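Local coordinates for protein F420-reducing hydrogenase, subunit beta (Methanothermobacter marburgensis, PDB 4OMF) that probably passes electrons through its iron-sulfur cluster and FAD to reduce coenzyme F420, as the beta subunit of an F420-reducing hydrogenase, at residues C[194-199]-C[264-269]; C[41-46]-C[92-97]. All blocks are in the same frame, centred on the assembly; numbering follows the deposited sequence.

Interaction 1 (C[194-199]-C[264-269]); sequences ICKDYV and KAEKNI. With FAD (flavin-adenine dinucleotide), chain R; SF4 (iron/sulfur cluster), chain N.
The irregular loop 194-199 touches helix 251-275 at its I194 end, where the CA atoms of I194 and A265 lie 4.3 Å apart, and then runs off toward the flavin. A265 is the small floor of the contact: A265 CB meets C195 O at 3.3 Å, and K196 CG packs on the same methyl. I269 crosses I194 at about a right angle, I269 CG1 against I194 CB at 3.7 Å. Bends at chi2 and chi3 (79°) carry K196 over I269 CD1 to E266, where K196 NZ and E266 OE2 form a salt bridge of 3.4 Å. A water bonded to both C195 O and K264 NZ ties the helix to the loop, and N268 ND2 adds a bond to K193 O. With SG anti to its backbone N (chi1 -176°), C195 binds iron FE2 at 2.4 Å. Further on, Y198 OH accepts the N-H of FAD N3 (3.0 Å, 162°), while FAD O4 lies at the ring's edge. A phenylalanine here would probably leave flavin N3 without that acceptor and the isoalloxazine less firmly placed. One short loop, held against the helix by apolar packing, charge and water, thus carries both a cluster ligand and a flavin partner.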
loop_
_atom_site.group_PDB
_atom_site.type_symbol
_atom_site.label_atom_id
_atom_site.label_comp_id
_atom_site.label_asym_id
_atom_site.label_seq_id
_atom_site.Cartn_x
_atom_site.Cartn_y
_atom_site.Cartn_z
ATOM N N ILE C 194 -13.318 -1.496 -26.002
ATOM C CA ILE C 194 -14.598 -2.116 -25.657
ATOM C C ILE C 194 -15.678 -1.071 -25.405
ATOM O O ILE C 194 -16.768 -1.378 -24.916
ATOM C CB ILE C 194 -14.447 -3.050 -24.434
ATOM C CG1 ILE C 194 -14.020 -2.283 -23.174
ATOM C CG2 ILE C 194 -13.440 -4.174 -24.750
ATOM C CD1 ILE C 194 -13.960 -3.200 -21.951
ATOM N N CYS C 195 -15.405 0.165 -25.799
ATOM C CA CYS C 195 -16.363 1.237 -25.590
ATOM C C CYS C 195 -17.465 1.231 -26.680
ATOM O O CYS C 195 -17.163 1.256 -27.880
ATOM C CB CYS C 195 -15.653 2.580 -25.576
ATOM S SG CYS C 195 -16.793 3.960 -25.199
ATOM N N LYS C 196 -18.729 1.188 -26.261
ATOM C CA LYS C 196 -19.858 1.088 -27.199
ATOM C C LYS C 196 -20.559 2.422 -27.449
ATOM O O LYS C 196 -21.429 2.527 -28.322
ATOM C CB LYS C 196 -20.911 0.082 -26.682
ATOM C CG LYS C 196 -20.408 -1.351 -26.548
ATOM C CD LYS C 196 -21.069 -2.094 -25.375
ATOM C CE LYS C 196 -22.469 -2.583 -25.709
ATOM N NZ LYS C 196 -22.970 -3.618 -24.737
ATOM N N ASP C 197 -20.206 3.428 -26.665
ATOM C CA ASP C 197 -20.969 4.670 -26.611
ATOM C C ASP C 197 -20.241 5.765 -27.403
ATOM O O ASP C 197 -19.202 6.266 -26.971
ATOM C CB ASP C 197 -21.161 5.064 -25.132
ATOM C CG ASP C 197 -22.180 6.183 -24.907
ATOM O OD1 ASP C 197 -22.433 7.009 -25.811
ATOM O OD2 ASP C 197 -22.700 6.244 -23.768
ATOM N N TYR C 198 -20.802 6.129 -28.557
ATOM C CA TYR C 198 -20.200 7.161 -29.392
ATOM C C TYR C 198 -20.735 8.550 -29.078
ATOM O O TYR C 198 -19.972 9.498 -28.940
ATOM C CB TYR C 198 -20.424 6.853 -30.876
ATOM C CG TYR C 198 -19.788 7.876 -31.796
ATOM C CD1 TYR C 198 -18.440 8.183 -31.690
ATOM C CD2 TYR C 198 -20.530 8.532 -32.763
ATOM C CE1 TYR C 198 -17.850 9.107 -32.529
ATOM C CE2 TYR C 198 -19.938 9.465 -33.606
ATOM C CZ TYR C 198 -18.598 9.738 -33.479
ATOM O OH TYR C 198 -17.989 10.658 -34.299
ATOM N N VAL C 199 -22.055 8.674 -28.980
ATOM C CA VAL C 199 -22.654 9.996 -28.890
ATOM C C VAL C 199 -23.053 10.375 -27.466
ATOM O O VAL C 199 -23.958 11.192 -27.276
ATOM C CB VAL C 199 -23.889 10.122 -29.814
ATOM C CG1 VAL C 199 -23.461 10.218 -31.285
ATOM C CG2 VAL C 199 -24.855 8.960 -29.613
ATOM N N LYS C 264 -17.406 -2.759 -33.452
ATOM C CA LYS C 264 -16.006 -2.978 -33.107
ATOM C C LYS C 264 -15.898 -3.387 -31.640
ATOM O O LYS C 264 -15.171 -4.317 -31.272
ATOM C CB LYS C 264 -15.193 -1.711 -33.373
ATOM C CG LYS C 264 -13.727 -1.801 -32.998
ATOM C CD LYS C 264 -12.981 -0.550 -33.440
ATOM C CE LYS C 264 -13.570 0.696 -32.807
ATOM N NZ LYS C 264 -13.352 0.713 -31.342
ATOM N N ALA C 265 -16.632 -2.672 -30.808
ATOM C CA ALA C 265 -16.644 -2.941 -29.378
ATOM C C ALA C 265 -17.151 -4.352 -29.095
ATOM O O ALA C 265 -16.562 -5.072 -28.295
ATOM C CB ALA C 265 -17.484 -1.919 -28.663
ATOM N N GLU C 266 -18.226 -4.774 -29.764
ATOM C CA GLU C 266 -18.766 -6.100 -29.476
ATOM C C GLU C 266 -17.763 -7.194 -29.859
ATOM O O GLU C 266 -17.635 -8.199 -29.170
ATOM C CB GLU C 266 -20.101 -6.292 -30.187
ATOM C CG GLU C 266 -21.213 -5.392 -29.646
ATOM C CD GLU C 266 -21.733 -5.797 -28.262
ATOM O OE1 GLU C 266 -21.291 -6.832 -27.704
ATOM O OE2 GLU C 266 -22.607 -5.073 -27.735
ATOM N N LYS C 267 -17.029 -6.979 -30.945
ATOM C CA LYS C 267 -16.001 -7.925 -31.350
ATOM C C LYS C 267 -14.903 -8.014 -30.295
ATOM O O LYS C 267 -14.420 -9.109 -29.961
ATOM C CB LYS C 267 -15.393 -7.510 -32.695
ATOM C CG LYS C 267 -14.500 -8.557 -33.325
ATOM C CD LYS C 267 -14.167 -8.207 -34.771
ATOM C CE LYS C 267 -13.078 -9.117 -35.333
ATOM N NZ LYS C 267 -11.794 -8.984 -34.569
ATOM N N ASN C 268 -14.510 -6.860 -29.784
ATOM C CA ASN C 268 -13.439 -6.815 -28.783
ATOM C C ASN C 268 -13.900 -7.333 -27.425
ATOM O O ASN C 268 -13.135 -7.995 -26.721
ATOM C CB ASN C 268 -12.880 -5.394 -28.666
ATOM C CG ASN C 268 -12.128 -4.972 -29.917
ATOM O OD1 ASN C 268 -11.551 -5.804 -30.610
ATOM N ND2 ASN C 268 -12.121 -3.682 -30.205
ATOM N N ILE C 269 -15.156 -7.061 -27.064
ATOM C CA ILE C 269 -15.724 -7.629 -25.846
ATOM C C ILE C 269 -15.759 -9.152 -25.931
ATOM O O ILE C 269 -15.411 -9.859 -24.974
ATOM C CB ILE C 269 -17.131 -7.061 -25.594
ATOM C CG1 ILE C 269 -17.003 -5.589 -25.178
ATOM C CG2 ILE C 269 -17.873 -7.887 -24.555
ATOM C CD1 ILE C 269 -18.302 -4.795 -25.342
HETATM P PA FAD R . -16.170 24.255 -26.915
HETATM O O1A FAD R . -14.943 24.252 -27.789
HETATM O O2A FAD R . -16.992 25.483 -26.654
HETATM O O5B FAD R . -15.738 23.676 -25.496
HETATM C C5B FAD R . -15.097 22.392 -25.520
HETATM C C4B FAD R . -15.287 21.760 -24.140
HETATM O O4B FAD R . -14.714 20.452 -24.142
HETATM C C3B FAD R . -14.566 22.584 -23.080
HETATM O O3B FAD R . -15.413 22.852 -21.952
HETATM C C2B FAD R . -13.420 21.675 -22.657
HETATM O O2B FAD R . -13.135 21.832 -21.258
HETATM C C1B FAD R . -13.931 20.281 -22.972
HETATM N N9A FAD R . -12.800 19.377 -23.245
HETATM C C8A FAD R . -11.817 19.593 -24.137
HETATM N N7A FAD R . -10.946 18.557 -24.148
HETATM C C5A FAD R . -11.400 17.657 -23.231
HETATM C C6A FAD R . -10.940 16.345 -22.722
HETATM N N6A FAD R . -9.798 15.768 -23.183
HETATM N N1A FAD R . -11.701 15.751 -21.790
HETATM C C2A FAD R . -12.819 16.318 -21.288
HETATM N N3A FAD R . -13.296 17.519 -21.692
HETATM C C4A FAD R . -12.623 18.207 -22.648
HETATM N N1 FAD R . -16.412 14.969 -31.663
HETATM C C2 FAD R . -17.034 14.150 -32.602
HETATM O O2 FAD R . -17.889 14.649 -33.361
HETATM N N3 FAD R . -16.654 12.818 -32.695
HETATM C C4 FAD R . -15.709 12.288 -31.840
HETATM O O4 FAD R . -15.424 11.073 -31.932
HETATM C C4X FAD R . -14.669 13.191 -31.404
HETATM N N5 FAD R . -13.597 12.572 -30.582
HETATM C C5X FAD R . -13.401 13.267 -29.303
HETATM C C6 FAD R . -12.439 12.683 -28.462
HETATM C C7 FAD R . -12.005 13.366 -27.319
HETATM C C7M FAD R . -10.973 12.736 -26.394
HETATM C C8 FAD R . -12.535 14.628 -27.057
HETATM C C8M FAD R . -12.144 15.470 -25.857
HETATM C C9 FAD R . -13.491 15.227 -27.906
HETATM C C9A FAD R . -13.863 14.584 -29.093
HETATM N N10 FAD R . -14.895 15.130 -29.900
HETATM C C10 FAD R . -15.224 14.547 -31.109
HETATM C "C1'" FAD R . -15.718 16.288 -29.496
HETATM C "C2'" FAD R . -15.232 17.612 -30.024
HETATM O "O2'" FAD R . -13.945 17.621 -30.444
HETATM C "C3'" FAD R . -15.653 18.659 -29.286
HETATM O "O3'" FAD R . -15.036 18.763 -28.084
HETATM C "C4'" FAD R . -17.151 18.912 -29.245
HETATM O "O4'" FAD R . -17.722 18.991 -30.569
HETATM C "C5'" FAD R . -17.472 20.180 -28.447
HETATM O "O5'" FAD R . -17.166 21.326 -29.226
HETATM P P FAD R . -17.778 22.760 -28.866
HETATM O O1P FAD R . -19.267 22.563 -28.686
HETATM O O2P FAD R . -17.313 23.773 -29.870
HETATM O O3P FAD R . -17.146 23.049 -27.394
HETATM FE FE1 SF4 N . -13.810 6.998 -23.094
HETATM FE FE2 SF4 N . -15.015 5.481 -24.900
HETATM FE FE3 SF4 N . -12.355 5.703 -24.963
HETATM FE FE4 SF4 N . -13.832 7.846 -25.652
HETATM S S1 SF4 N . -13.755 5.823 -26.790
HETATM S S2 SF4 N . -12.021 7.846 -24.198
HETATM S S3 SF4 N . -15.661 7.593 -24.343
HETATM S S4 SF4 N . -13.577 4.711 -23.294
HETATM O O HOH W 1 -14.749 1.294 -29.225
#

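Interaction 2 (C[41-46]-C[92-97]); sequences IIEGAV and YGIEKL
The carboxylate of E43 turns one face to K96, whose CD lies over E43 OE2 at 4.2 Å; K96 N is on the same side but displaced beyond the group. Also on that side, but tilted only moderately from the carboxylate plane, E95 N gives E43 OE1 a nearly straight bond (2.8 Å, 174°), meeting the oxygen almost end-on. At the OE1 edge, close to the carboxylate plane, come I94 CA, 3.5 Å from E43 OE1, and I94 CG2. The E43 chain, extended beyond CG, is what brings OE1 to the loop. The second flat group is the K96 peptide carbonyl: K96 O takes the N-H of E43 N in the carbonyl plane at 2.7 Å. E43 thus grips the 92-97 loop twice; the backbone bond holds the main chain, while the bond from E95 N, together with a salt bridge from OE2 to a basic side chain of another protein's chain, would limit how the carboxylate can turn. E95 OE1 has a basic partner on that other protein too, and these charges probably offset the repulsion between the two acids.

These residues lead into two neighbouring parallel strands of the mixed sheet, 44-51 and 97-101; G44 and V46 both share backbone hydrogen bonds with G98. Strand 56-62 lies on the other side of 44-51. G44 has no side chain, and I94 CD1 can lie against G44 CA at 3.9 Å; G44 N is buried without a partner in the model. L97, with CG anti to its backbone N (chi1 -174°), sets CD1 against G44 O at 3.6 Å, and its side chain also packs on L85 and A88 of helix 85-89. I42 places CG2 over L97 C at 3.7 Å, and its side chain also packs on L33 and A36 of helix 28-39. At the outer margin, K96 CB rests on I41 O at 3.4 Å.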
loop_
_atom_site.group_PDB
_atom_site.type_symbol
_atom_site.label_atom_id
_atom_site.label_comp_id
_atom_site.label_asym_id
_atom_site.label_seq_id
_atom_site.Cartn_x
_atom_site.Cartn_y
_atom_site.Cartn_z
ATOM N N ILE C 41 -28.784 28.615 -13.334
ATOM C CA ILE C 41 -29.125 27.198 -13.403
ATOM C C ILE C 41 -27.982 26.372 -12.822
ATOM O O ILE C 41 -28.204 25.351 -12.160
ATOM C CB ILE C 41 -29.434 26.774 -14.848
ATOM C CG1 ILE C 41 -30.726 27.449 -15.315
ATOM C CG2 ILE C 41 -29.583 25.272 -14.951
ATOM C CD1 ILE C 41 -30.902 27.416 -16.812
ATOM N N ILE C 42 -26.759 26.843 -13.039
ATOM C CA ILE C 42 -25.600 26.293 -12.358
ATOM C C ILE C 42 -24.818 27.417 -11.710
ATOM O O ILE C 42 -24.991 28.596 -12.073
ATOM C CB ILE C 42 -24.667 25.495 -13.311
ATOM C CG1 ILE C 42 -24.081 26.394 -14.414
ATOM C CG2 ILE C 42 -25.409 24.268 -13.880
ATOM C CD1 ILE C 42 -23.220 25.629 -15.448
ATOM N N GLU C 43 -23.958 27.056 -10.757
ATOM C CA GLU C 43 -23.126 28.037 -10.043
ATOM C C GLU C 43 -21.653 27.874 -10.420
ATOM O O GLU C 43 -20.794 28.698 -10.052
ATOM C CB GLU C 43 -23.305 27.886 -8.525
ATOM C CG GLU C 43 -24.738 28.159 -8.077
ATOM C CD GLU C 43 -25.041 27.704 -6.656
ATOM O OE1 GLU C 43 -24.328 26.826 -6.122
ATOM O OE2 GLU C 43 -26.011 28.240 -6.074
ATOM N N GLY C 44 -21.371 26.808 -11.158
ATOM C CA GLY C 44 -20.023 26.531 -11.615
ATOM C C GLY C 44 -20.063 25.305 -12.502
ATOM O O GLY C 44 -21.090 24.606 -12.568
ATOM N N ALA C 45 -18.961 25.035 -13.192
ATOM C CA ALA C 45 -18.883 23.820 -13.988
ATOM C C ALA C 45 -17.478 23.252 -14.002
ATOM O O ALA C 45 -16.515 23.997 -14.003
ATOM C CB ALA C 45 -19.353 24.091 -15.430
ATOM N N VAL C 46 -17.366 21.932 -14.039
ATOM C CA VAL C 46 -16.047 21.308 -14.159
ATOM C C VAL C 46 -15.749 21.181 -15.650
ATOM O O VAL C 46 -16.600 20.705 -16.415
ATOM C CB VAL C 46 -15.982 19.914 -13.466
ATOM C CG1 VAL C 46 -14.660 19.220 -13.821
ATOM C CG2 VAL C 46 -16.098 20.066 -11.940
ATOM N N TYR C 92 -15.699 24.625 -2.885
ATOM C CA TYR C 92 -16.170 25.669 -3.819
ATOM C C TYR C 92 -17.605 26.113 -3.500
ATOM O O TYR C 92 -18.051 27.181 -3.960
ATOM C CB TYR C 92 -16.083 25.204 -5.273
ATOM C CG TYR C 92 -14.669 25.194 -5.821
ATOM C CD1 TYR C 92 -14.171 26.288 -6.525
ATOM C CD2 TYR C 92 -13.839 24.096 -5.637
ATOM C CE1 TYR C 92 -12.869 26.286 -7.028
ATOM C CE2 TYR C 92 -12.541 24.083 -6.145
ATOM C CZ TYR C 92 -12.071 25.182 -6.834
ATOM O OH TYR C 92 -10.790 25.161 -7.330
ATOM N N GLY C 93 -18.319 25.303 -2.715
ATOM C CA GLY C 93 -19.626 25.699 -2.187
ATOM C C GLY C 93 -20.805 25.529 -3.149
ATOM O O GLY C 93 -21.918 25.992 -2.867
ATOM N N ILE C 94 -20.568 24.865 -4.286
ATOM C CA ILE C 94 -21.555 24.800 -5.360
ATOM C C ILE C 94 -22.666 23.789 -5.061
ATOM O O ILE C 94 -22.387 22.663 -4.658
ATOM C CB ILE C 94 -20.866 24.442 -6.697
ATOM C CG1 ILE C 94 -19.936 25.573 -7.137
ATOM C CG2 ILE C 94 -21.887 24.052 -7.796
ATOM C CD1 ILE C 94 -18.841 25.081 -8.138
ATOM N N GLU C 95 -23.918 24.208 -5.223
ATOM C CA GLU C 95 -25.049 23.299 -5.022
ATOM C C GLU C 95 -25.789 22.994 -6.320
ATOM O O GLU C 95 -26.672 22.126 -6.352
ATOM C CB GLU C 95 -26.019 23.870 -3.984
ATOM C CG GLU C 95 -25.414 23.743 -2.577
ATOM C CD GLU C 95 -26.287 24.338 -1.476
ATOM O OE1 GLU C 95 -27.163 25.183 -1.777
ATOM O OE2 GLU C 95 -26.061 23.963 -0.299
ATOM N N LYS C 96 -25.415 23.707 -7.375
ATOM C CA LYS C 96 -25.954 23.500 -8.731
ATOM C C LYS C 96 -24.798 23.391 -9.714
ATOM O O LYS C 96 -24.227 24.398 -10.120
ATOM C CB LYS C 96 -26.868 24.652 -9.147
ATOM C CG LYS C 96 -28.186 24.773 -8.363
ATOM C CD LYS C 96 -28.763 26.205 -8.520
ATOM C CE LYS C 96 -30.265 26.247 -8.330
ATOM N NZ LYS C 96 -30.664 25.632 -7.033
ATOM N N LEU C 97 -24.454 22.167 -10.087
ATOM C CA LEU C 97 -23.215 21.933 -10.796
ATOM C C LEU C 97 -23.432 21.544 -12.256
ATOM O O LEU C 97 -24.331 20.755 -12.573
ATOM C CB LEU C 97 -22.420 20.830 -10.081
ATOM C CG LEU C 97 -21.009 20.529 -10.603
ATOM C CD1 LEU C 97 -20.156 21.783 -10.553
ATOM C CD2 LEU C 97 -20.373 19.403 -9.785
#

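Interaction 1 and interaction 2 lie on opposite sides of the chain's centre, their own centres 32 Å apart and their nearest atoms about 16 Å apart, with the FAD reaching between the two regions. Interaction 1 is at the redox end: the cluster bound there brings FE4 to 5.8 Å from FAD C6, consistent with electron transfer between cluster and flavin. Interaction 2 is nearer the adenosine end, the A45 side chain lying about 8 Å from the FAD. The L97 side chain is about 9 Å from a bound N,N-dimethylmethanamine. Contact 41-46/92-97 joins the chain leading into strands 44-51 and 97-101 without touching the FAD, whereas the 194-199 loop touches both flavin and cluster.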